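Local coordinates for protein 2-dehydropantoate 2-reductase (Bacillus subtilis, PDB 3EGO) that probably catalyses the NADPH-dependent reduction of ketopantoate (2-dehydropantoate) to pantoate, the second step in making pantoate for pantothenate synthesis, at residues Y20-H25 with F54-S59; V29-Q34 with A38-E43; L71-K76 with Q81-S86. All coordinates share one frame; numbering follows the deposited sequence.

Contact 1: Y20-H25 with F54-S59; sequences YLSLYH and FRADCS
Just behind the touch of Ser22 on Ala56 sits Leu21 O, a backbone carbonyl that takes two N-H groups at once. It accepts from Tyr24 N at 3.0 Å and from His25 N at 2.8 Å, pulling the chain into a tight turn where helix 12-22 of the Rossmann domain gives way to strand 26-30. The N-terminal end of this helix overlaps the glycine-rich motif that probably binds NADP, but the contact lies at its far end, the side chain of Ser22 being about 11 Å from Gly14 of that motif. Across from the turn runs strand 52-61, which pairs with strand 26-30 along one side and with strand 45-49 along the other. Ser22 directs its side chain at this strand, and its OG rests 3.3 Å from the methyl CB of Ala56. That same oxygen, standing between the backbone N and the carbonyl carbon (chi1 85°), also bonds to Tyr19 O, one turn back. Tyr19 of the same helix touches Ala56 too. Further along, a water lies within weak hydrogen-bonding range (3.4 Å) of both His25 O and Asp57 O, at best a loose bridge. The CB of Asp57 points away from the helix, and its carboxylate meets Arg55, two residues back on the same segment. There the guanidinium offers its edge, in plane, and Arg55 NH2 reaches Asp57 OD1 in a weak but nearly straight hydrogen bond of 3.5 Å that forms part of a salt bridge.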
ATOM      1  N   TYR A  20     -36.705  -6.797   9.701  1.00 21.89           N
ATOM      2  CA  TYR A  20     -37.757  -6.556   8.773  1.00 24.66           C
ATOM      3  C   TYR A  20     -38.505  -7.819   8.417  1.00 23.57           C
ATOM      4  O   TYR A  20     -39.724  -7.759   8.206  1.00 28.03           O
ATOM      5  CB  TYR A  20     -37.212  -5.824   7.533  1.00 22.44           C
ATOM      6  CG  TYR A  20     -37.007  -4.347   7.721  1.00 24.15           C
ATOM      7  CD1 TYR A  20     -35.728  -3.802   7.783  1.00 23.46           C
ATOM      8  CD2 TYR A  20     -38.101  -3.484   7.790  1.00 18.70           C
ATOM      9  CE1 TYR A  20     -35.531  -2.439   7.917  1.00 25.04           C
ATOM     10  CE2 TYR A  20     -37.921  -2.128   7.923  1.00 22.29           C
ATOM     11  CZ  TYR A  20     -36.617  -1.608   7.988  1.00 21.09           C
ATOM     12  OH  TYR A  20     -36.416  -0.236   8.113  1.00 21.99           O
ATOM     13  N   LEU A  21     -37.813  -8.964   8.349  1.00 21.16           N
ATOM     14  CA  LEU A  21     -38.506 -10.227   8.004  1.00 22.09           C
ATOM     15  C   LEU A  21     -39.348 -10.732   9.198  1.00 23.78           C
ATOM     16  O   LEU A  21     -40.397 -11.340   9.013  1.00 25.19           O
ATOM     17  CB  LEU A  21     -37.520 -11.314   7.553  1.00 21.48           C
ATOM     18  CG  LEU A  21     -36.817 -10.964   6.211  1.00 20.16           C
ATOM     19  CD1 LEU A  21     -35.622 -11.915   5.897  1.00 21.35           C
ATOM     20  CD2 LEU A  21     -37.879 -10.951   5.077  1.00 19.68           C
ATOM     21  N   SER A  22     -38.920 -10.393  10.405  1.00 24.90           N
ATOM     22  CA  SER A  22     -39.700 -10.703  11.626  1.00 25.58           C
ATOM     23  C   SER A  22     -41.093 -10.059  11.603  1.00 29.03           C
ATOM     24  O   SER A  22     -41.999 -10.526  12.299  1.00 28.94           O
ATOM     25  CB  SER A  22     -38.955 -10.222  12.858  1.00 26.65           C
ATOM     26  OG  SER A  22     -39.242  -8.849  13.097  1.00 30.58           O
ATOM     27  N   LEU A  23     -41.290  -9.014  10.804  1.00 26.16           N
ATOM     28  CA  LEU A  23     -42.608  -8.382  10.703  1.00 27.99           C
ATOM     29  C   LEU A  23     -43.642  -9.266  10.044  1.00 28.95           C
ATOM     30  O   LEU A  23     -44.821  -9.004  10.184  1.00 30.05           O
ATOM     31  CB  LEU A  23     -42.563  -7.041   9.946  1.00 26.52           C
ATOM     32  CG  LEU A  23     -41.639  -5.952  10.519  1.00 31.64           C
ATOM     33  CD1 LEU A  23     -41.561  -4.805   9.538  1.00 29.97           C
ATOM     34  CD2 LEU A  23     -42.149  -5.438  11.836  1.00 35.44           C
ATOM     35  N   TYR A  24     -43.183 -10.311   9.340  1.00 30.41           N
ATOM     36  CA  TYR A  24     -44.036 -11.163   8.548  1.00 31.50           C
ATOM     37  C   TYR A  24     -43.818 -12.612   8.851  1.00 31.93           C
ATOM     38  O   TYR A  24     -44.663 -13.443   8.530  1.00 35.77           O
ATOM     39  CB  TYR A  24     -43.825 -10.905   7.042  1.00 31.54           C
ATOM     40  CG  TYR A  24     -44.276  -9.542   6.654  1.00 33.54           C
ATOM     41  CD1 TYR A  24     -43.378  -8.480   6.633  1.00 27.80           C
ATOM     42  CD2 TYR A  24     -45.628  -9.277   6.405  1.00 31.70           C
ATOM     43  CE1 TYR A  24     -43.791  -7.223   6.310  1.00 30.93           C
ATOM     44  CE2 TYR A  24     -46.049  -8.004   6.084  1.00 35.07           C
ATOM     45  CZ  TYR A  24     -45.118  -6.980   6.033  1.00 35.14           C
ATOM     46  OH  TYR A  24     -45.510  -5.693   5.746  1.00 33.88           O
ATOM     47  N   HIS A  25     -42.686 -12.952   9.446  1.00 30.42           N
ATOM     48  CA  HIS A  25     -42.349 -14.347   9.595  1.00 31.42           C
ATOM     49  C   HIS A  25     -41.713 -14.644  10.955  1.00 31.53           C
ATOM     50  O   HIS A  25     -41.363 -13.738  11.673  1.00 31.27           O
ATOM     51  CB  HIS A  25     -41.357 -14.785   8.522  1.00 32.31           C
ATOM     52  CG  HIS A  25     -41.824 -14.564   7.117  1.00 37.89           C
ATOM     53  ND1 HIS A  25     -42.858 -15.285   6.553  1.00 41.64           N
ATOM     54  CD2 HIS A  25     -41.366 -13.732   6.144  1.00 35.58           C
ATOM     55  CE1 HIS A  25     -43.037 -14.889   5.304  1.00 42.69           C
ATOM     56  NE2 HIS A  25     -42.154 -13.941   5.033  1.00 34.65           N
ATOM     57  N   PHE A  54     -37.392   1.043  16.688  1.00 25.01           N
ATOM     58  CA  PHE A  54     -38.346  -0.047  16.768  1.00 25.79           C
ATOM     59  C   PHE A  54     -37.727  -1.230  17.491  1.00 26.71           C
ATOM     60  O   PHE A  54     -36.505  -1.370  17.523  1.00 25.02           O
ATOM     61  CB  PHE A  54     -38.773  -0.473  15.363  1.00 24.44           C
ATOM     62  CG  PHE A  54     -39.303   0.665  14.542  1.00 26.49           C
ATOM     63  CD1 PHE A  54     -40.645   1.022  14.632  1.00 26.65           C
ATOM     64  CD2 PHE A  54     -38.444   1.447  13.769  1.00 24.17           C
ATOM     65  CE1 PHE A  54     -41.120   2.097  13.920  1.00 23.37           C
ATOM     66  CE2 PHE A  54     -38.925   2.523  13.049  1.00 24.08           C
ATOM     67  CZ  PHE A  54     -40.284   2.830  13.118  1.00 24.45           C
ATOM     68  N   ARG A  55     -38.572  -2.075  18.059  1.00 23.52           N
ATOM     69  CA  ARG A  55     -38.118  -3.323  18.644  1.00 25.60           C
ATOM     70  C   ARG A  55     -38.867  -4.485  18.046  1.00 25.15           C
ATOM     71  O   ARG A  55     -40.095  -4.436  17.841  1.00 28.72           O
ATOM     72  CB  ARG A  55     -38.299  -3.335  20.196  1.00 26.45           C
ATOM     73  CG  ARG A  55     -37.743  -4.623  20.785  1.00 32.19           C
ATOM     74  CD  ARG A  55     -38.615  -5.176  21.892  1.00 49.65           C
ATOM     75  NE  ARG A  55     -38.433  -4.490  23.168  1.00 50.53           N
ATOM     76  CZ  ARG A  55     -38.165  -5.102  24.325  1.00 46.01           C
ATOM     77  NH1 ARG A  55     -38.039  -4.379  25.421  1.00 47.31           N
ATOM     78  NH2 ARG A  55     -38.037  -6.430  24.396  1.00 47.36           N
ATOM     79  N   ALA A  56     -38.131  -5.534  17.729  1.00 26.76           N
ATOM     80  CA  ALA A  56     -38.724  -6.777  17.253  1.00 28.30           C
ATOM     81  C   ALA A  56     -38.220  -7.936  18.076  1.00 32.46           C
ATOM     82  O   ALA A  56     -37.034  -8.086  18.313  1.00 31.17           O
ATOM     83  CB  ALA A  56     -38.375  -7.042  15.755  1.00 30.09           C
ATOM     84  N   ASP A  57     -39.125  -8.827  18.447  1.00 36.24           N
ATOM     85  CA  ASP A  57     -38.666 -10.009  19.115  1.00 36.77           C
ATOM     86  C   ASP A  57     -38.283 -11.108  18.067  1.00 37.64           C
ATOM     87  O   ASP A  57     -38.884 -11.222  16.999  1.00 39.84           O
ATOM     88  CB  ASP A  57     -39.646 -10.300  20.269  1.00 42.67           C
ATOM     89  CG  ASP A  57     -39.896  -9.011  21.155  1.00 46.87           C
ATOM     90  OD1 ASP A  57     -38.918  -8.373  21.664  1.00 50.08           O
ATOM     91  OD2 ASP A  57     -41.068  -8.600  21.323  1.00 54.55           O
ATOM     92  N   CYS A  58     -37.172 -11.791  18.321  1.00 34.64           N
ATOM     93  CA  CYS A  58     -36.511 -12.675  17.366  0.50 35.17           C
ATOM     94  C   CYS A  58     -35.930 -13.842  18.164  1.00 33.99           C
ATOM     95  O   CYS A  58     -35.486 -13.623  19.279  1.00 35.42           O
ATOM     96  CB  CYS A  58     -35.362 -11.861  16.727  0.50 31.87           C
ATOM     97  SG  CYS A  58     -34.500 -12.568  15.362  0.50 33.69           S
ATOM     98  N   SER A  59     -35.868 -15.041  17.589  1.00 34.10           N
ATOM     99  CA  SER A  59     -35.112 -16.125  18.237  1.00 34.49           C
ATOM    100  C   SER A  59     -33.662 -16.056  17.780  1.00 36.37           C
ATOM    101  O   SER A  59     -33.337 -15.347  16.816  1.00 36.40           O
ATOM    102  CB  SER A  59     -35.709 -17.508  17.933  1.00 34.41           C
ATOM    103  OG  SER A  59     -37.093 -17.501  18.217  1.00 33.72           O
TER
HETATM  104  O   HOH W   1     -39.682 -13.528  14.586  1.00 36.13           O

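Contact 2: V29-Q34 with A38-E43; sequences VVTRRQ and AAIQSE
Ile40 brings its terminal CD1 down from helix 34-43 onto the end of strand 26-30, in the second strand-to-helix connection of the Rossmann domain. CD1 lies 3.9 Å from Val29 CG1, the two side chains crossing at about a right angle, and meets Thr31 CG2 tip to tip at 4.1 Å. With CG1 of Ile40 opposite its carbonyl carbon (chi1 -75°), CD1 reaches the notch between valine and threonine; Leu15 of helix 12-22 and Cys58 of strand 52-61 close round the isoleucine. The backbone ties the same pieces together: Ala38 N donates to Gln34 O at 2.7 Å in the first turn of the helix. Just before it, Thr31 OG1 donates to Arg33 O of the N-cap at 3.1 Å from above the carbonyl plane, 52° out of it, which probably helps fix the bend. Cutting this threonine back to an alanine would probably leave Arg33 O without its hydroxyl partner and Ile40 CD1 with a gap on one side, letting the bend shift. Gly10 of the presumed NADP loop lies close to Val29. Outermost, Ser42 OG bonds back to Ala38 O at 2.7 Å, the donor OG tilted 29° from the carbonyl plane.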
ATOM      1  N   VAL A  29     -31.961 -15.601  14.409  1.00 26.08           N
ATOM      2  CA  VAL A  29     -30.609 -15.217  14.026  1.00 25.13           C
ATOM      3  C   VAL A  29     -29.647 -16.266  14.534  1.00 29.58           C
ATOM      4  O   VAL A  29     -29.652 -16.575  15.733  1.00 30.99           O
ATOM      5  CB  VAL A  29     -30.280 -13.853  14.631  1.00 24.90           C
ATOM      6  CG1 VAL A  29     -28.828 -13.404  14.303  1.00 22.64           C
ATOM      7  CG2 VAL A  29     -31.278 -12.851  14.068  1.00 26.86           C
ATOM      8  N   VAL A  30     -28.873 -16.844  13.622  1.00 28.98           N
ATOM      9  CA  VAL A  30     -27.873 -17.845  13.972  1.00 33.00           C
ATOM     10  C   VAL A  30     -26.543 -17.101  14.014  1.00 33.17           C
ATOM     11  O   VAL A  30     -26.023 -16.659  12.979  1.00 30.00           O
ATOM     12  CB  VAL A  30     -27.838 -18.997  12.930  1.00 34.05           C
ATOM     13  CG1 VAL A  30     -26.700 -19.993  13.235  1.00 36.49           C
ATOM     14  CG2 VAL A  30     -29.195 -19.678  12.825  1.00 29.85           C
ATOM     15  N   THR A  31     -26.048 -16.895  15.233  1.00 36.15           N
ATOM     16  CA  THR A  31     -24.851 -16.090  15.499  1.00 36.87           C
ATOM     17  C   THR A  31     -23.746 -17.045  15.946  1.00 39.09           C
ATOM     18  O   THR A  31     -24.016 -18.046  16.576  1.00 37.61           O
ATOM     19  CB  THR A  31     -25.085 -15.080  16.672  1.00 38.01           C
ATOM     20  OG1 THR A  31     -25.393 -15.784  17.882  1.00 40.17           O
ATOM     21  CG2 THR A  31     -26.235 -14.137  16.400  1.00 40.03           C
ATOM     22  N   ARG A  32     -22.491 -16.734  15.653  1.00 41.69           N
ATOM     23  CA  ARG A  32     -21.416 -17.605  16.121  1.00 43.26           C
ATOM     24  C   ARG A  32     -21.155 -17.459  17.633  1.00 42.00           C
ATOM     25  O   ARG A  32     -20.715 -18.422  18.279  1.00 43.79           O
ATOM     26  CB  ARG A  32     -20.127 -17.386  15.317  1.00 46.39           C
ATOM     27  CG  ARG A  32     -19.259 -16.209  15.797  1.00 53.43           C
ATOM     28  CD  ARG A  32     -17.810 -16.406  15.384  1.00 60.57           C
ATOM     29  NE  ARG A  32     -17.138 -17.465  16.146  1.00 71.04           N
ATOM     30  CZ  ARG A  32     -16.235 -18.303  15.630  1.00 73.60           C
ATOM     31  NH1 ARG A  32     -15.910 -18.226  14.345  1.00 76.85           N
ATOM     32  NH2 ARG A  32     -15.662 -19.226  16.390  1.00 74.42           N
ATOM     33  N   ARG A  33     -21.447 -16.282  18.201  1.00 37.01           N
ATOM     34  CA  ARG A  33     -21.259 -16.059  19.666  1.00 37.07           C
ATOM     35  C   ARG A  33     -22.526 -16.219  20.527  1.00 34.53           C
ATOM     36  O   ARG A  33     -23.530 -15.516  20.344  1.00 30.89           O
ATOM     37  CB  ARG A  33     -20.624 -14.698  19.933  1.00 35.83           C
ATOM     38  CG  ARG A  33     -19.406 -14.426  19.075  1.00 39.63           C
ATOM     39  CD  ARG A  33     -19.035 -12.953  19.094  1.00 48.37           C
ATOM     40  NE  ARG A  33     -19.877 -12.099  18.247  1.00 49.53           N
ATOM     41  CZ  ARG A  33     -20.666 -11.121  18.702  1.00 47.70           C
ATOM     42  NH1 ARG A  33     -20.754 -10.855  20.001  1.00 40.19           N
ATOM     43  NH2 ARG A  33     -21.369 -10.400  17.855  1.00 47.16           N
ATOM     44  N   GLN A  34     -22.482 -17.160  21.476  1.00 33.41           N
ATOM     45  CA  GLN A  34     -23.644 -17.407  22.355  1.00 32.01           C
ATOM     46  C   GLN A  34     -24.117 -16.135  23.069  1.00 27.34           C
ATOM     47  O   GLN A  34     -25.303 -15.961  23.390  1.00 31.29           O
ATOM     48  CB  GLN A  34     -23.285 -18.529  23.360  1.00 35.75           C
ATOM     49  CG  GLN A  34     -24.474 -19.275  23.952  1.00 46.79           C
ATOM     50  CD  GLN A  34     -24.239 -20.790  23.965  1.00 56.24           C
ATOM     51  OE1 GLN A  34     -24.090 -21.401  25.027  1.00 54.64           O
ATOM     52  NE2 GLN A  34     -24.186 -21.399  22.770  1.00 57.86           N
ATOM     53  N   ALA A  38     -27.812 -14.998  23.056  1.00 36.56           N
ATOM     54  CA  ALA A  38     -28.514 -14.838  24.325  1.00 34.47           C
ATOM     55  C   ALA A  38     -29.116 -13.461  24.420  1.00 34.12           C
ATOM     56  O   ALA A  38     -30.222 -13.292  24.908  1.00 33.15           O
ATOM     57  CB  ALA A  38     -27.557 -15.079  25.532  1.00 36.62           C
ATOM     58  N   ALA A  39     -28.370 -12.463  23.971  1.00 32.87           N
ATOM     59  CA  ALA A  39     -28.831 -11.078  24.103  1.00 33.02           C
ATOM     60  C   ALA A  39     -30.017 -10.736  23.192  1.00 32.79           C
ATOM     61  O   ALA A  39     -30.856  -9.890  23.545  1.00 34.93           O
ATOM     62  CB  ALA A  39     -27.679 -10.107  23.875  1.00 34.14           C
ATOM     63  N   ILE A  40     -30.054 -11.340  22.003  1.00 34.47           N
ATOM     64  CA  ILE A  40     -31.186 -11.148  21.063  1.00 33.84           C
ATOM     65  C   ILE A  40     -32.436 -11.835  21.621  1.00 39.46           C
ATOM     66  O   ILE A  40     -33.512 -11.236  21.698  1.00 40.29           O
ATOM     67  CB  ILE A  40     -30.875 -11.739  19.668  1.00 34.63           C
ATOM     68  CG1 ILE A  40     -29.887 -10.825  18.896  1.00 27.03           C
ATOM     69  CG2 ILE A  40     -32.185 -11.958  18.881  1.00 33.54           C
ATOM     70  CD1 ILE A  40     -29.129 -11.533  17.704  1.00 26.66           C
ATOM     71  N   GLN A  41     -32.266 -13.096  22.014  1.00 43.30           N
ATOM     72  CA  GLN A  41     -33.338 -13.882  22.609  1.00 48.19           C
ATOM     73  C   GLN A  41     -33.866 -13.140  23.853  1.00 49.97           C
ATOM     74  O   GLN A  41     -34.969 -13.418  24.303  1.00 53.14           O
ATOM     75  CB  GLN A  41     -32.851 -15.319  22.904  1.00 45.59           C
ATOM     76  CG  GLN A  41     -33.940 -16.395  23.093  1.00 50.26           C
ATOM     77  CD  GLN A  41     -34.594 -16.889  21.787  1.00 57.06           C
ATOM     78  OE1 GLN A  41     -34.058 -17.752  21.071  1.00 46.18           O
ATOM     79  NE2 GLN A  41     -35.786 -16.370  21.506  1.00 62.50           N
ATOM     80  N   SER A  42     -33.109 -12.136  24.327  1.00 52.59           N
ATOM     81  CA  SER A  42     -33.388 -11.373  25.562  1.00 51.21           C
ATOM     82  C   SER A  42     -34.057  -9.990  25.460  1.00 51.14           C
ATOM     83  O   SER A  42     -35.083  -9.760  26.105  1.00 51.26           O
ATOM     84  CB  SER A  42     -32.120 -11.238  26.402  1.00 53.17           C
ATOM     85  OG  SER A  42     -31.778 -12.484  26.978  1.00 55.99           O
ATOM     86  N   GLU A  43     -33.483  -9.038  24.727  1.00 45.68           N
ATOM     87  CA  GLU A  43     -34.233  -7.805  24.527  1.00 45.12           C
ATOM     88  C   GLU A  43     -34.670  -7.551  23.091  1.00 40.65           C
ATOM     89  O   GLU A  43     -35.078  -6.443  22.762  1.00 40.83           O
ATOM     90  CB  GLU A  43     -33.548  -6.552  25.110  1.00 48.67           C
ATOM     91  CG  GLU A  43     -32.194  -6.216  24.547  1.00 53.26           C
ATOM     92  CD  GLU A  43     -31.091  -6.705  25.442  1.00 60.30           C
ATOM     93  OE1 GLU A  43     -31.375  -7.562  26.307  1.00 64.73           O
ATOM     94  OE2 GLU A  43     -29.944  -6.232  25.284  1.00 68.33           O
TER

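Contact 3: L71-K76 with Q81-S86; sequences LVVTVK and QSVFSS
Val83 points its CB from helix 80-86 at strand 70-73 and the chain just beyond it, and its two methyls share out the valines there. The pair of elements opens a Rossmann beta-alpha-beta unit, strand 70-73, helix 80-86, strand 94-97, and Val83 sits on the helix face that lies against the sheet. CB itself stays back, 5.0 Å from Val75 CG2, and leaves the touching to the branches. CG1, which lies opposite the backbone N (chi1 179°), leans to the strand and comes within 4.3 Å of Val73 CG2, a loose van der Waals approach. CG2 takes the other direction and meets Val75 CG2 at 4.0 Å, the two side chains sliding past each other in opposite senses. Val75 can offer that methyl because its CG2 is lodged between its own backbone N and carbonyl carbon. Its side chain also touches the GxGxxG loop near Gly9, part of the NADP site assigned by similarity, so Val75 links the helix contact to the presumed cofactor loop. Val73 is further packed against Ile8 of strand 4-8 and Ile95 and Phe97 of strand 94-97, the two strands paired with its own. On the helix's more exposed side, Ser82 O receives two bonds from one residue, Ser86 N at 3.1 Å and Ser86 OG at 3.3 Å, from opposite faces of its carbonyl plane. Between the segments, by contrast, everything is methyl on methyl: shape complementarity among three buried valines, not directional bonding, governs this contact.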
ATOM      1  N   LEU A  71     -33.121 -19.900   4.468  1.00 25.74           N
ATOM      2  CA  LEU A  71     -31.927 -19.423   5.144  1.00 29.47           C
ATOM      3  C   LEU A  71     -31.312 -18.287   4.356  1.00 28.73           C
ATOM      4  O   LEU A  71     -31.154 -18.371   3.141  1.00 29.26           O
ATOM      5  CB  LEU A  71     -30.892 -20.532   5.285  1.00 31.37           C
ATOM      6  CG  LEU A  71     -31.352 -21.624   6.249  1.00 32.18           C
ATOM      7  CD1 LEU A  71     -30.367 -22.812   6.195  1.00 39.06           C
ATOM      8  CD2 LEU A  71     -31.465 -21.057   7.630  1.00 30.98           C
ATOM      9  N   VAL A  72     -30.946 -17.228   5.067  1.00 28.68           N
ATOM     10  CA  VAL A  72     -30.386 -16.062   4.431  1.00 25.90           C
ATOM     11  C   VAL A  72     -29.001 -15.940   4.994  1.00 26.84           C
ATOM     12  O   VAL A  72     -28.853 -15.789   6.203  1.00 25.78           O
ATOM     13  CB  VAL A  72     -31.176 -14.788   4.739  1.00 24.77           C
ATOM     14  CG1 VAL A  72     -30.448 -13.576   4.082  1.00 26.31           C
ATOM     15  CG2 VAL A  72     -32.654 -14.877   4.273  1.00 26.01           C
ATOM     16  N   VAL A  73     -27.997 -16.040   4.136  1.00 27.00           N
ATOM     17  CA  VAL A  73     -26.596 -16.109   4.566  1.00 27.78           C
ATOM     18  C   VAL A  73     -25.920 -14.764   4.371  1.00 28.75           C
ATOM     19  O   VAL A  73     -25.816 -14.264   3.255  1.00 26.54           O
ATOM     20  CB  VAL A  73     -25.811 -17.224   3.812  1.00 28.24           C
ATOM     21  CG1 VAL A  73     -24.266 -17.154   4.158  1.00 31.74           C
ATOM     22  CG2 VAL A  73     -26.389 -18.603   4.157  1.00 30.15           C
ATOM     23  N   THR A  74     -25.464 -14.174   5.477  1.00 29.92           N
ATOM     24  CA  THR A  74     -24.982 -12.802   5.472  1.00 33.11           C
ATOM     25  C   THR A  74     -23.533 -12.686   6.005  1.00 35.35           C
ATOM     26  O   THR A  74     -23.011 -11.564   6.104  1.00 36.50           O
ATOM     27  CB  THR A  74     -25.923 -11.871   6.318  1.00 33.01           C
ATOM     28  OG1 THR A  74     -25.818 -12.226   7.699  1.00 33.97           O
ATOM     29  CG2 THR A  74     -27.379 -12.059   5.932  1.00 29.29           C
ATOM     30  N   VAL A  75     -22.892 -13.818   6.323  1.00 34.66           N
ATOM     31  CA  VAL A  75     -21.554 -13.808   6.953  1.00 37.83           C
ATOM     32  C   VAL A  75     -20.434 -13.460   5.999  1.00 42.10           C
ATOM     33  O   VAL A  75     -20.555 -13.637   4.799  1.00 44.90           O
ATOM     34  CB  VAL A  75     -21.170 -15.159   7.627  1.00 35.08           C
ATOM     35  CG1 VAL A  75     -22.251 -15.627   8.562  1.00 30.52           C
ATOM     36  CG2 VAL A  75     -20.795 -16.220   6.575  1.00 38.97           C
ATOM     37  N   LYS A  76     -19.333 -12.980   6.562  1.00 47.71           N
ATOM     38  CA  LYS A  76     -18.114 -12.751   5.816  1.00 53.15           C
ATOM     39  C   LYS A  76     -17.552 -14.046   5.239  1.00 55.56           C
ATOM     40  O   LYS A  76     -17.663 -15.117   5.847  1.00 56.19           O
ATOM     41  CB  LYS A  76     -17.079 -12.089   6.718  1.00 51.97           C
ATOM     42  CG  LYS A  76     -17.440 -10.656   7.102  1.00 53.46           C
ATOM     43  N   GLN A  81     -16.933 -21.069   5.051  1.00 49.07           N
ATOM     44  CA  GLN A  81     -16.594 -22.497   5.086  1.00 50.67           C
ATOM     45  C   GLN A  81     -17.349 -23.333   6.142  1.00 48.57           C
ATOM     46  O   GLN A  81     -17.900 -24.377   5.811  1.00 47.27           O
ATOM     47  CB  GLN A  81     -15.076 -22.695   5.175  1.00 51.80           C
ATOM     48  CG  GLN A  81     -14.628 -24.043   4.645  1.00 58.90           C
ATOM     49  CD  GLN A  81     -15.201 -24.346   3.266  1.00 62.70           C
ATOM     50  OE1 GLN A  81     -14.812 -23.732   2.268  1.00 63.21           O
ATOM     51  NE2 GLN A  81     -16.123 -25.306   3.204  1.00 63.64           N
ATOM     52  N   SER A  82     -17.387 -22.883   7.395  1.00 46.83           N
ATOM     53  CA  SER A  82     -18.178 -23.569   8.431  1.00 46.49           C
ATOM     54  C   SER A  82     -19.684 -23.614   8.128  1.00 46.83           C
ATOM     55  O   SER A  82     -20.362 -24.602   8.420  1.00 46.18           O
ATOM     56  CB  SER A  82     -17.963 -22.927   9.802  1.00 46.93           C
ATOM     57  OG  SER A  82     -17.857 -21.528   9.687  1.00 51.65           O
ATOM     58  N   VAL A  83     -20.205 -22.522   7.577  1.00 45.43           N
ATOM     59  CA  VAL A  83     -21.601 -22.465   7.158  1.00 44.19           C
ATOM     60  C   VAL A  83     -21.944 -23.589   6.187  1.00 45.22           C
ATOM     61  O   VAL A  83     -22.925 -24.314   6.403  1.00 45.52           O
ATOM     62  CB  VAL A  83     -21.931 -21.103   6.492  1.00 44.11           C
ATOM     63  CG1 VAL A  83     -23.386 -21.070   6.026  1.00 43.26           C
ATOM     64  CG2 VAL A  83     -21.674 -19.977   7.465  1.00 42.45           C
ATOM     65  N   PHE A  84     -21.138 -23.723   5.130  1.00 45.42           N
ATOM     66  CA  PHE A  84     -21.338 -24.754   4.114  1.00 47.81           C
ATOM     67  C   PHE A  84     -21.400 -26.121   4.760  1.00 48.96           C
ATOM     68  O   PHE A  84     -22.204 -26.966   4.359  1.00 49.32           O
ATOM     69  CB  PHE A  84     -20.209 -24.744   3.068  1.00 48.04           C
ATOM     70  CG  PHE A  84     -20.356 -23.668   2.019  1.00 48.72           C
ATOM     71  CD1 PHE A  84     -21.494 -23.603   1.229  1.00 50.03           C
ATOM     72  CD2 PHE A  84     -19.367 -22.720   1.832  1.00 46.80           C
ATOM     73  CE1 PHE A  84     -21.646 -22.615   0.284  1.00 45.84           C
ATOM     74  CE2 PHE A  84     -19.512 -21.709   0.874  1.00 52.91           C
ATOM     75  CZ  PHE A  84     -20.648 -21.662   0.103  1.00 51.53           C
ATOM     76  N   SER A  85     -20.553 -26.325   5.772  1.00 50.03           N
ATOM     77  CA  SER A  85     -20.469 -27.618   6.480  1.00 49.20           C
ATOM     78  C   SER A  85     -21.746 -27.935   7.249  1.00 50.23           C
ATOM     79  O   SER A  85     -22.193 -29.087   7.289  1.00 50.40           O
ATOM     80  CB  SER A  85     -19.251 -27.652   7.408  1.00 48.72           C
ATOM     81  OG  SER A  85     -18.067 -27.903   6.670  1.00 42.68           O
ATOM     82  N   SER A  86     -22.339 -26.919   7.859  1.00 49.41           N
ATOM     83  CA  SER A  86     -23.652 -27.087   8.462  1.00 52.03           C
ATOM     84  C   SER A  86     -24.722 -27.296   7.401  1.00 52.17           C
ATOM     85  O   SER A  86     -25.661 -28.063   7.597  1.00 50.96           O
ATOM     86  CB  SER A  86     -24.023 -25.884   9.308  1.00 51.99           C
ATOM     87  OG  SER A  86     -22.952 -25.539  10.168  1.00 57.05           O
TER

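Overall arrangement
All three contacts belong to the NADP-binding Rossmann domain and reach one continuous sheet, but at different depths. Contact 3 is core, purely aliphatic, and nearest the chain's centre; contact 2 is also buried at its isoleucine but has a solvent-facing, hydrogen-bonded helix side; contact 1 is partly exposed, one serine oxygen on one methyl with a polar rim. Contacts 1 and 2 are neighbours: strands 52-61 and 26-30 run side by side, Ser59 O probably bonds to Val29 N, and along the chain contact 2 is nested inside the loop that contact 1 closes. Contact 3 follows in series, its centre about 16 Å from that of contact 2, without touching either of the others.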